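Local coordinates for protein cytosol aminopeptidase (Coxiella burnetii, PDB 3IJ3) that probably acts as a manganese-dependent cytosol aminopeptidase of the M17 family, removing residues from the N-terminus of peptides, at residues K324-T329 with A415-S420. Numbering follows the deposited sequence.
Sequences KTIEIT and ADLTNS
Glu327 sits between Leu417 and Asn419 as strands 325-327 and 417-418 run parallel: its N donates to Leu417 O (2.9 Å, N-H...O 166°), and its O accepts from Asn419 N at 3.1 Å. Before these bonds, Leu417 N makes a weak one to Thr325 O. Side chains take over at both ends of the pairing. At the start, Asp416 OD2 accepts from Thr325 N at 2.8 Å, on the anti side of the carboxylate and somewhat out of its plane. Thr325 returns a bond, its OG1 accepting from Asp416 N at 2.9 Å. With chi1 at 51°, OG1 lies between the backbone N and the carbonyl carbon and faces Asp416; it also bonds Tyr143 O of the second subunit. At the other end, Asn419 OD1 takes the place of a backbone carbonyl and accepts from Thr329 N (2.9 Å, 159°). Asn419 ND2 bonds the carbonyls of Asn330 and Ala333, so both ends of the amide are held. Thr329 OG1 and Ser420 OG share a hydrogen bond of 2.6 Å. Ile326 and Leu417 lie on one face, where Ile326 CG2 meets Asn419 CB and Phe434 of helix 427-436 covers all three. On the other face Glu327 and Thr418 run side by side. Glu327 CB touches Ala415 CB, and its OE1 bonds Ser412. The pair forms part of a small mixed sheet, with strand 317-319 antiparallel on the far side of 325-327, at the periphery of the M17 catalytic domain and next to a subunit interface of the hexamer.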
ATOM      1  N   LYS A 324       0.793  14.898 -34.386  1.00 17.07           N
ATOM      2  CA  LYS A 324       1.865  14.542 -33.460  1.00 17.35           C
ATOM      3  C   LYS A 324       1.454  13.185 -32.902  1.00 18.15           C
ATOM      4  O   LYS A 324       0.262  12.861 -32.879  1.00 21.48           O
ATOM      5  CB  LYS A 324       2.020  15.546 -32.339  1.00 17.03           C
ATOM      6  CG  LYS A 324       2.464  16.896 -32.812  1.00 21.55           C
ATOM      7  CD  LYS A 324       2.717  17.869 -31.652  1.00 25.99           C
ATOM      8  CE  LYS A 324       3.167  19.235 -32.170  1.00 26.74           C
ATOM      9  NZ  LYS A 324       4.463  19.169 -32.868  1.00 26.70           N
ATOM     10  N   THR A 325       2.408  12.375 -32.482  1.00 15.48           N
ATOM     11  CA  THR A 325       2.071  11.069 -31.879  1.00 14.90           C
ATOM     12  C   THR A 325       2.295  11.165 -30.362  1.00 15.38           C
ATOM     13  O   THR A 325       3.281  11.740 -29.926  1.00 14.48           O
ATOM     14  CB  THR A 325       2.873   9.920 -32.481  1.00 15.16           C
ATOM     15  OG1 THR A 325       4.268  10.224 -32.464  1.00 14.42           O
ATOM     16  CG2 THR A 325       2.394   9.670 -33.931  1.00 17.11           C
ATOM     17  N   ILE A 326       1.381  10.591 -29.580  1.00 14.89           N
ATOM     18  CA  ILE A 326       1.477  10.599 -28.125  1.00 14.00           C
ATOM     19  C   ILE A 326       1.569   9.169 -27.604  1.00 13.05           C
ATOM     20  O   ILE A 326       0.703   8.344 -27.901  1.00 15.57           O
ATOM     21  CB  ILE A 326       0.216  11.171 -27.491  1.00 14.91           C
ATOM     22  CG1 ILE A 326      -0.089  12.564 -28.040  1.00 16.95           C
ATOM     23  CG2 ILE A 326       0.365  11.223 -25.994  1.00 14.99           C
ATOM     24  CD1 ILE A 326      -1.516  12.947 -27.710  1.00 21.26           C
ATOM     25  N   GLU A 327       2.621   8.881 -26.864  1.00 13.81           N
ATOM     26  CA  GLU A 327       2.763   7.595 -26.221  1.00 13.01           C
ATOM     27  C   GLU A 327       2.055   7.711 -24.878  1.00 14.00           C
ATOM     28  O   GLU A 327       2.408   8.567 -24.042  1.00 15.32           O
ATOM     29  CB  GLU A 327       4.219   7.215 -26.013  1.00 15.08           C
ATOM     30  CG  GLU A 327       4.343   5.814 -25.346  1.00 17.58           C
ATOM     31  CD  GLU A 327       5.767   5.372 -25.085  1.00 19.90           C
ATOM     32  OE1 GLU A 327       6.682   6.237 -25.037  1.00 16.87           O
ATOM     33  OE2 GLU A 327       5.970   4.132 -24.917  1.00 20.47           O
ATOM     34  N   ILE A 328       1.100   6.832 -24.636  1.00 13.62           N
ATOM     35  CA  ILE A 328       0.358   6.847 -23.385  1.00 14.62           C
ATOM     36  C   ILE A 328       1.148   6.140 -22.292  1.00 15.51           C
ATOM     37  O   ILE A 328       1.376   4.911 -22.334  1.00 17.87           O
ATOM     38  CB  ILE A 328      -1.022   6.167 -23.524  1.00 14.94           C
ATOM     39  CG1 ILE A 328      -1.844   6.830 -24.643  1.00 16.13           C
ATOM     40  CG2 ILE A 328      -1.789   6.188 -22.153  1.00 14.82           C
ATOM     41  CD1 ILE A 328      -2.024   8.374 -24.473  1.00 17.01           C
ATOM     42  N   THR A 329       1.591   6.918 -21.319  1.00 14.61           N
ATOM     43  CA  THR A 329       2.331   6.399 -20.169  1.00 15.58           C
ATOM     44  C   THR A 329       1.470   6.382 -18.903  1.00 17.18           C
ATOM     45  O   THR A 329       1.899   5.866 -17.885  1.00 17.84           O
ATOM     46  CB  THR A 329       3.641   7.176 -19.927  1.00 16.21           C
ATOM     47  OG1 THR A 329       3.381   8.565 -19.886  1.00 16.02           O
ATOM     48  CG2 THR A 329       4.628   6.910 -21.069  1.00 15.74           C
ATOM     49  N   ALA A 415       7.260   7.717 -29.561  1.00 10.44           N
ATOM     50  CA  ALA A 415       6.407   8.738 -30.163  1.00 10.39           C
ATOM     51  C   ALA A 415       7.013  10.119 -30.050  1.00 11.90           C
ATOM     52  O   ALA A 415       8.104  10.286 -29.497  1.00 12.29           O
ATOM     53  CB  ALA A 415       5.021   8.728 -29.455  1.00 10.26           C
ATOM     54  N   ASP A 416       6.290  11.136 -30.529  1.00 12.10           N
ATOM     55  CA  ASP A 416       6.770  12.526 -30.396  1.00 12.67           C
ATOM     56  C   ASP A 416       6.891  12.977 -28.929  1.00 13.93           C
ATOM     57  O   ASP A 416       7.816  13.745 -28.568  1.00 14.32           O
ATOM     58  CB  ASP A 416       5.884  13.491 -31.180  1.00 12.77           C
ATOM     59  CG  ASP A 416       5.973  13.276 -32.668  1.00 16.47           C
ATOM     60  OD1 ASP A 416       7.122  13.068 -33.175  1.00 17.66           O
ATOM     61  OD2 ASP A 416       4.900  13.330 -33.342  1.00 14.40           O
ATOM     62  N   LEU A 417       5.967  12.511 -28.090  1.00 13.55           N
ATOM     63  CA  LEU A 417       6.016  12.797 -26.659  1.00 13.73           C
ATOM     64  C   LEU A 417       5.117  11.835 -25.900  1.00 13.13           C
ATOM     65  O   LEU A 417       4.333  11.131 -26.485  1.00 12.51           O
ATOM     66  CB  LEU A 417       5.591  14.218 -26.328  1.00 16.24           C
ATOM     67  CG  LEU A 417       4.144  14.614 -26.518  1.00 16.65           C
ATOM     68  CD1 LEU A 417       3.885  16.019 -25.852  1.00 20.57           C
ATOM     69  CD2 LEU A 417       3.751  14.613 -28.007  1.00 24.22           C
ATOM     70  N   THR A 418       5.295  11.794 -24.598  1.00 12.02           N
ATOM     71  CA  THR A 418       4.434  10.996 -23.736  1.00 12.57           C
ATOM     72  C   THR A 418       3.378  11.913 -23.177  1.00 12.89           C
ATOM     73  O   THR A 418       3.489  13.134 -23.296  1.00 15.19           O
ATOM     74  CB  THR A 418       5.193  10.378 -22.554  1.00 12.95           C
ATOM     75  OG1 THR A 418       5.714  11.424 -21.718  1.00 13.11           O
ATOM     76  CG2 THR A 418       6.336   9.467 -23.020  1.00 10.71           C
ATOM     77  N   ASN A 419       2.334  11.334 -22.571  1.00 12.56           N
ATOM     78  CA  ASN A 419       1.328  12.180 -21.946  1.00 12.73           C
ATOM     79  C   ASN A 419       1.572  12.413 -20.465  1.00 14.26           C
ATOM     80  O   ASN A 419       0.902  13.238 -19.892  1.00 17.26           O
ATOM     81  CB  ASN A 419      -0.099  11.669 -22.145  1.00 10.26           C
ATOM     82  CG  ASN A 419      -0.397  10.426 -21.390  1.00 12.83           C
ATOM     83  OD1 ASN A 419       0.460   9.559 -21.227  1.00 12.55           O
ATOM     84  ND2 ASN A 419      -1.682  10.283 -20.954  1.00 13.40           N
ATOM     85  N   SER A 420       2.520  11.735 -19.841  1.00 15.03           N
ATOM     86  CA  SER A 420       2.770  11.961 -18.421  1.00 18.47           C
ATOM     87  C   SER A 420       4.235  11.853 -18.130  1.00 23.23           C
ATOM     88  O   SER A 420       4.981  11.207 -18.873  1.00 23.31           O
ATOM     89  CB  SER A 420       2.026  10.965 -17.522  1.00 19.47           C
ATOM     90  OG  SER A 420       2.586   9.672 -17.693  1.00 24.42           O
TER